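Local coordinates for protein IclR transcriptional regulator (PDB 1MKM) that probably binds DNA through a winged helix-turn-helix domain as an IclR-family transcriptional regulator, and also binds zinc, at residues B[92-97]-B[237-242]; B[132-137]-B[152-157]. All blocks are in the same frame, centred on the assembly; numbering follows the deposited sequence.

The two contacts show how chemistry follows depth within one C-terminal IclR family region. They share no helix or strand. Contact 1 (92-97 with 237-242) is a surface contact between the end of helix 79-93 and helix 226-246, made by charged side chains whose long arms bridge well-separated backbones. Contact 2 (132-137 with 152-157) is buried: a loop leaving strand 130-132 meets one tyrosine of helix 148-157 through apolar contacts and a water. Both segments of contact 2 fall between those of contact 1 in the sequence. Their centres are 25 Å apart, and their nearest atoms stay about 11 Å apart.

Contact 1. Residues B[92-97]-B[237-242]; sequences MKRTGE and KEKAEE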
loop_
_atom_site.group_PDB
_atom_site.type_symbol
_atom_site.label_atom_id
_atom_site.label_comp_id
_atom_site.label_asym_id
_atom_site.label_seq_id
_atom_site.Cartn_x
_atom_site.Cartn_y
_atom_site.Cartn_z
ATOM N N MET B 92 -17.559 20.642 -2.481
ATOM C CA MET B 92 -16.136 20.405 -2.285
ATOM C C MET B 92 -15.340 20.513 -3.589
ATOM O O MET B 92 -14.190 20.977 -3.599
ATOM C CB MET B 92 -15.912 19.030 -1.672
ATOM C CG MET B 92 -14.446 18.661 -1.497
ATOM S SD MET B 92 -13.629 18.019 -2.990
ATOM C CE MET B 92 -14.479 16.474 -3.158
ATOM N N LYS B 93 -15.949 20.078 -4.686
ATOM C CA LYS B 93 -15.280 20.117 -5.977
ATOM C C LYS B 93 -15.269 21.520 -6.560
ATOM O O LYS B 93 -14.424 21.842 -7.396
ATOM C CB LYS B 93 -15.952 19.143 -6.934
ATOM C CG LYS B 93 -15.893 17.722 -6.435
ATOM C CD LYS B 93 -16.803 16.820 -7.237
ATOM C CE LYS B 93 -16.157 16.405 -8.534
ATOM N NZ LYS B 93 -14.939 15.601 -8.261
ATOM N N ARG B 94 -16.195 22.359 -6.104
ATOM C CA ARG B 94 -16.263 23.730 -6.589
ATOM C C ARG B 94 -15.606 24.737 -5.654
ATOM O O ARG B 94 -15.597 25.931 -5.944
ATOM C CB ARG B 94 -17.711 24.130 -6.851
ATOM C CG ARG B 94 -18.409 23.180 -7.804
ATOM C CD ARG B 94 -19.696 23.759 -8.336
ATOM N NE ARG B 94 -20.713 23.931 -7.308
ATOM C CZ ARG B 94 -21.864 24.560 -7.503
ATOM N NH1 ARG B 94 -22.141 25.084 -8.691
ATOM N NH2 ARG B 94 -22.742 24.656 -6.517
ATOM N N THR B 95 -15.055 24.263 -4.537
ATOM C CA THR B 95 -14.378 25.158 -3.605
ATOM C C THR B 95 -13.027 24.576 -3.225
ATOM O O THR B 95 -12.086 25.318 -2.917
ATOM C CB THR B 95 -15.175 25.373 -2.310
ATOM O OG1 THR B 95 -15.197 24.151 -1.562
ATOM C CG2 THR B 95 -16.600 25.826 -2.617
ATOM N N GLY B 96 -12.946 23.242 -3.255
ATOM C CA GLY B 96 -11.721 22.540 -2.912
ATOM C C GLY B 96 -11.554 22.435 -1.408
ATOM O O GLY B 96 -10.544 21.940 -0.901
ATOM N N GLU B 97 -12.573 22.893 -0.690
ATOM C CA GLU B 97 -12.552 22.890 0.760
ATOM C C GLU B 97 -13.390 21.769 1.350
ATOM O O GLU B 97 -14.334 21.279 0.719
ATOM C CB GLU B 97 -13.074 24.233 1.278
ATOM C CG GLU B 97 -12.390 25.441 0.669
ATOM C CD GLU B 97 -10.896 25.377 0.818
ATOM O OE1 GLU B 97 -10.421 25.220 1.961
ATOM O OE2 GLU B 97 -10.186 25.483 -0.206
ATOM N N LYS B 237 -25.244 28.687 0.369
ATOM C CA LYS B 237 -26.656 29.037 0.338
ATOM C C LYS B 237 -27.357 28.410 -0.855
ATOM O O LYS B 237 -28.528 28.052 -0.769
ATOM C CB LYS B 237 -26.840 30.557 0.305
ATOM C CG LYS B 237 -27.651 31.095 1.478
ATOM C CD LYS B 237 -28.997 30.383 1.615
ATOM C CE LYS B 237 -29.769 30.898 2.825
ATOM N NZ LYS B 237 -31.068 30.191 3.054
ATOM N N GLU B 238 -26.639 28.269 -1.963
ATOM C CA GLU B 238 -27.223 27.675 -3.159
ATOM C C GLU B 238 -27.675 26.238 -2.901
ATOM O O GLU B 238 -28.796 25.859 -3.258
ATOM C CB GLU B 238 -26.224 27.684 -4.317
ATOM C CG GLU B 238 -26.782 27.071 -5.600
ATOM C CD GLU B 238 -25.715 26.820 -6.655
ATOM O OE1 GLU B 238 -24.923 27.743 -6.936
ATOM O OE2 GLU B 238 -25.674 25.702 -7.212
ATOM N N LYS B 239 -26.796 25.438 -2.297
ATOM C CA LYS B 239 -27.114 24.050 -1.997
ATOM C C LYS B 239 -28.109 24.034 -0.852
ATOM O O LYS B 239 -29.045 23.241 -0.845
ATOM C CB LYS B 239 -25.849 23.271 -1.603
ATOM C CG LYS B 239 -24.801 23.162 -2.709
ATOM C CD LYS B 239 -25.338 22.387 -3.910
ATOM C CE LYS B 239 -24.275 22.207 -4.996
ATOM N NZ LYS B 239 -24.790 21.434 -6.162
ATOM N N ALA B 240 -27.912 24.918 0.120
ATOM C CA ALA B 240 -28.829 24.976 1.251
ATOM C C ALA B 240 -30.267 25.043 0.740
ATOM O O ALA B 240 -31.094 24.167 1.029
ATOM C CB ALA B 240 -28.520 26.190 2.111
ATOM N N GLU B 241 -30.562 26.086 -0.030
ATOM C CA GLU B 241 -31.894 26.272 -0.580
ATOM C C GLU B 241 -32.407 25.010 -1.274
ATOM O O GLU B 241 -33.545 24.593 -1.054
ATOM C CB GLU B 241 -31.894 27.451 -1.559
ATOM C CG GLU B 241 -33.157 27.554 -2.390
ATOM C CD GLU B 241 -33.223 28.834 -3.189
ATOM O OE1 GLU B 241 -32.197 29.192 -3.816
ATOM O OE2 GLU B 241 -34.303 29.472 -3.195
ATOM N N GLU B 242 -31.565 24.399 -2.101
ATOM C CA GLU B 242 -31.961 23.187 -2.820
ATOM C C GLU B 242 -32.297 22.036 -1.883
ATOM O O GLU B 242 -33.305 21.346 -2.071
ATOM C CB GLU B 242 -30.854 22.748 -3.781
ATOM C CG GLU B 242 -31.051 21.349 -4.347
ATOM C CD GLU B 242 -32.226 21.259 -5.292
ATOM O OE1 GLU B 242 -33.311 21.762 -4.941
ATOM O OE2 GLU B 242 -32.067 20.679 -6.387
#
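Arg94, next to helix 79-93 in the chain, faces Glu238 and Lys239 of helix 226-246 across a wide backbone gap, the Arg94 CA and Lys239 CA atoms standing 11.8 Å apart, and long side chains have to span it. Arg94 supplies most of the reach. Its chain bends at chi3 (-66°) and brings the guanidinium up to the other helix. There NH2 donates to Glu238 OE2 at 3.2 Å in a nearly straight hydrogen bond (166° at the hydrogen), which is also a salt bridge. The bond is lopsided in its use of the two flat groups: the acceptor oxygen lies at the edge of the guanidinium, close to its plane, whereas NH2 reaches the oxygen from above the carboxylate plane. With the planes 79° apart, a single nitrogen makes the bond, and Arg94 NH1 remains 3.9 Å from Glu238 OE2. Glu238 reaches this point with an extended chain that crosses the arginine at about a right angle.

Lys239 comes at Arg94 from the opposite direction. Its CE methylene lies 3.3 Å from Arg94 NH2, obliquely placed against the guanidinium, and its NZ is 3.8 Å from the same Arg94 NH2. The closeness of two cations is probably eased by a shared anion: Asp90, one turn back in helix 79-93, forms salt bridges with both Arg94 NE and Lys239 NZ. Glu238 adds a second negative group at the guanidinium, so the charges probably offset one another.

Beyond the charged groups, the Lys239 side chain also touches His87 and Ile91 of helix 79-93, and Arg94 touches Val235 of helix 226-246. Contacts in both directions thus join the two helices, while Ala240, on helix 226-246, packs against Val202 and Ile204 of strand 197-205 in the central antiparallel sheet.

Contact 2. Residues B[132-137]-B[152-157]; sequences DLYSTA and KEYLKI
Leu133, in the loop that leads from strand 130-132 to helix 137-143, meets Tyr154 of helix 148-157 with its CB, which lies 4.0 Å from Tyr154 OH and stands obliquely to the phenol ring. The leucine backbone is involved too. A water 2.6 Å from Tyr154 OH also accepts a weak hydrogen bond from Leu133 N, at 3.4 Å, so a single water links the buried hydroxyl, weakly on the loop side, to the backbone. Further out, the leucine side chain packs on Ile102 and Lys104 of strand 98-105 and on Ile142 and Leu143 of helix 137-143.

Tyr134 follows with the closest approach. Its CG sits between the backbone N and the carbonyl carbon (chi1 66°), which places the edge of its ring beside the end of Tyr154: CD1 of Tyr134 is 3.2 Å from Tyr154 OH, and the oxygen lies near the plane of the Tyr134 ring. The same water lies in that plane as well. The two tyrosine side chains cross at about a right angle, and Tyr134 CB comes up to the edge of the Tyr154 ring, 4.4 Å from Tyr154 CE2. For its part, Tyr154 has CG anti to the backbone N (chi1 178°), which sends the ring off the helix toward the loop; there it also meets the ring of Phe107.

Ser135 then turns to another neighbour, its OG making a weak hydrogen bond with Asn193, before the chain enters helix 137-143. Through Tyr154, helix 148-157 packs against the strand-to-helix connection in the GAF-like C-terminal domain of the IclR family. The loop runs near the metal site: Tyr134 is about 9 Å, side chain to side chain, from the zinc-binding Asp189.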
loop_
_atom_site.group_PDB
_atom_site.type_symbol
_atom_site.label_atom_id
_atom_site.label_comp_id
_atom_site.label_asym_id
_atom_site.label_seq_id
_atom_site.Cartn_x
_atom_site.Cartn_y
_atom_site.Cartn_z
ATOM N N ASP B 132 -20.524 21.995 19.337
ATOM C CA ASP B 132 -21.082 23.102 20.092
ATOM C C ASP B 132 -21.773 23.994 19.077
ATOM O O ASP B 132 -21.153 24.409 18.099
ATOM C CB ASP B 132 -19.966 23.872 20.790
ATOM C CG ASP B 132 -19.172 23.006 21.735
ATOM O OD1 ASP B 132 -19.791 22.357 22.606
ATOM O OD2 ASP B 132 -17.928 22.972 21.610
ATOM N N LEU B 133 -23.053 24.274 19.302
ATOM C CA LEU B 133 -23.824 25.102 18.388
ATOM C C LEU B 133 -23.513 26.593 18.468
ATOM O O LEU B 133 -24.139 27.389 17.771
ATOM C CB LEU B 133 -25.319 24.890 18.622
ATOM C CG LEU B 133 -25.980 23.647 18.017
ATOM C CD1 LEU B 133 -27.447 23.578 18.429
ATOM C CD2 LEU B 133 -25.878 23.703 16.495
ATOM N N TYR B 134 -22.545 26.979 19.290
ATOM C CA TYR B 134 -22.231 28.391 19.413
ATOM C C TYR B 134 -20.865 28.797 18.879
ATOM O O TYR B 134 -20.734 29.878 18.294
ATOM C CB TYR B 134 -22.351 28.841 20.869
ATOM C CG TYR B 134 -21.329 28.218 21.799
ATOM C CD1 TYR B 134 -21.526 26.950 22.347
ATOM C CD2 TYR B 134 -20.156 28.898 22.122
ATOM C CE1 TYR B 134 -20.580 26.379 23.195
ATOM C CE2 TYR B 134 -19.208 28.335 22.957
ATOM C CZ TYR B 134 -19.423 27.079 23.490
ATOM O OH TYR B 134 -18.459 26.523 24.302
ATOM N N SER B 135 -19.849 27.957 19.078
ATOM C CA SER B 135 -18.501 28.288 18.607
ATOM C C SER B 135 -18.237 27.844 17.171
ATOM O O SER B 135 -17.133 28.011 16.659
ATOM C CB SER B 135 -17.438 27.673 19.523
ATOM O OG SER B 135 -17.459 26.259 19.455
ATOM N N THR B 136 -19.255 27.294 16.522
ATOM C CA THR B 136 -19.112 26.826 15.153
ATOM C C THR B 136 -20.086 27.551 14.202
ATOM O O THR B 136 -21.184 27.939 14.607
ATOM C CB THR B 136 -19.332 25.295 15.100
ATOM O OG1 THR B 136 -18.900 24.789 13.835
ATOM C CG2 THR B 136 -20.793 24.958 15.293
ATOM N N ALA B 137 -19.679 27.739 12.945
ATOM C CA ALA B 137 -20.511 28.430 11.953
ATOM C C ALA B 137 -21.835 27.727 11.658
ATOM O O ALA B 137 -22.910 28.323 11.775
ATOM C CB ALA B 137 -19.736 28.622 10.660
ATOM N N LYS B 152 -33.890 31.701 23.511
ATOM C CA LYS B 152 -33.776 32.317 24.823
ATOM C C LYS B 152 -33.343 31.316 25.891
ATOM O O LYS B 152 -32.520 31.634 26.759
ATOM C CB LYS B 152 -35.119 32.961 25.195
ATOM C CG LYS B 152 -35.550 34.047 24.204
ATOM C CD LYS B 152 -36.931 34.612 24.507
ATOM C CE LYS B 152 -37.308 35.692 23.495
ATOM N NZ LYS B 152 -38.675 36.225 23.733
ATOM N N GLU B 153 -33.881 30.100 25.815
ATOM C CA GLU B 153 -33.527 29.082 26.788
ATOM C C GLU B 153 -32.102 28.589 26.595
ATOM O O GLU B 153 -31.402 28.319 27.572
ATOM C CB GLU B 153 -34.467 27.885 26.707
ATOM C CG GLU B 153 -34.199 26.899 27.831
ATOM C CD GLU B 153 -34.868 25.562 27.627
ATOM O OE1 GLU B 153 -34.392 24.780 26.776
ATOM O OE2 GLU B 153 -35.871 25.298 28.321
ATOM N N TYR B 154 -31.677 28.459 25.339
ATOM C CA TYR B 154 -30.320 27.991 25.060
ATOM C C TYR B 154 -29.307 28.869 25.780
ATOM O O TYR B 154 -28.512 28.385 26.587
ATOM C CB TYR B 154 -30.023 28.025 23.552
ATOM C CG TYR B 154 -28.603 27.601 23.191
ATOM C CD1 TYR B 154 -28.278 26.259 23.006
ATOM C CD2 TYR B 154 -27.581 28.546 23.066
ATOM C CE1 TYR B 154 -26.970 25.864 22.705
ATOM C CE2 TYR B 154 -26.269 28.159 22.772
ATOM C CZ TYR B 154 -25.972 26.815 22.592
ATOM O OH TYR B 154 -24.681 26.426 22.312
ATOM N N LEU B 155 -29.336 30.165 25.465
ATOM C CA LEU B 155 -28.420 31.131 26.061
ATOM C C LEU B 155 -28.528 31.034 27.570
ATOM O O LEU B 155 -27.563 31.270 28.297
ATOM C CB LEU B 155 -28.770 32.553 25.609
ATOM C CG LEU B 155 -28.715 32.856 24.109
ATOM C CD1 LEU B 155 -29.776 32.055 23.374
ATOM C CD2 LEU B 155 -28.941 34.341 23.887
ATOM N N LYS B 156 -29.720 30.671 28.025
ATOM C CA LYS B 156 -29.997 30.526 29.441
ATOM C C LYS B 156 -29.338 29.286 30.050
ATOM O O LYS B 156 -28.824 29.341 31.166
ATOM C CB LYS B 156 -31.511 30.472 29.656
ATOM C CG LYS B 156 -32.213 31.834 29.638
ATOM C CD LYS B 156 -33.742 31.694 29.606
ATOM C CE LYS B 156 -34.251 30.483 30.397
ATOM N NZ LYS B 156 -33.914 30.506 31.848
ATOM N N ILE B 157 -29.344 28.177 29.315
ATOM C CA ILE B 157 -28.765 26.923 29.810
ATOM C C ILE B 157 -27.285 26.716 29.473
ATOM O O ILE B 157 -26.414 26.802 30.344
ATOM C CB ILE B 157 -29.554 25.693 29.270
ATOM C CG1 ILE B 157 -31.037 25.810 29.646
ATOM C CG2 ILE B 157 -28.962 24.401 29.832
ATOM C CD1 ILE B 157 -31.905 24.673 29.130
HETATM O O HOH W 1 -23.438 24.186 22.672
#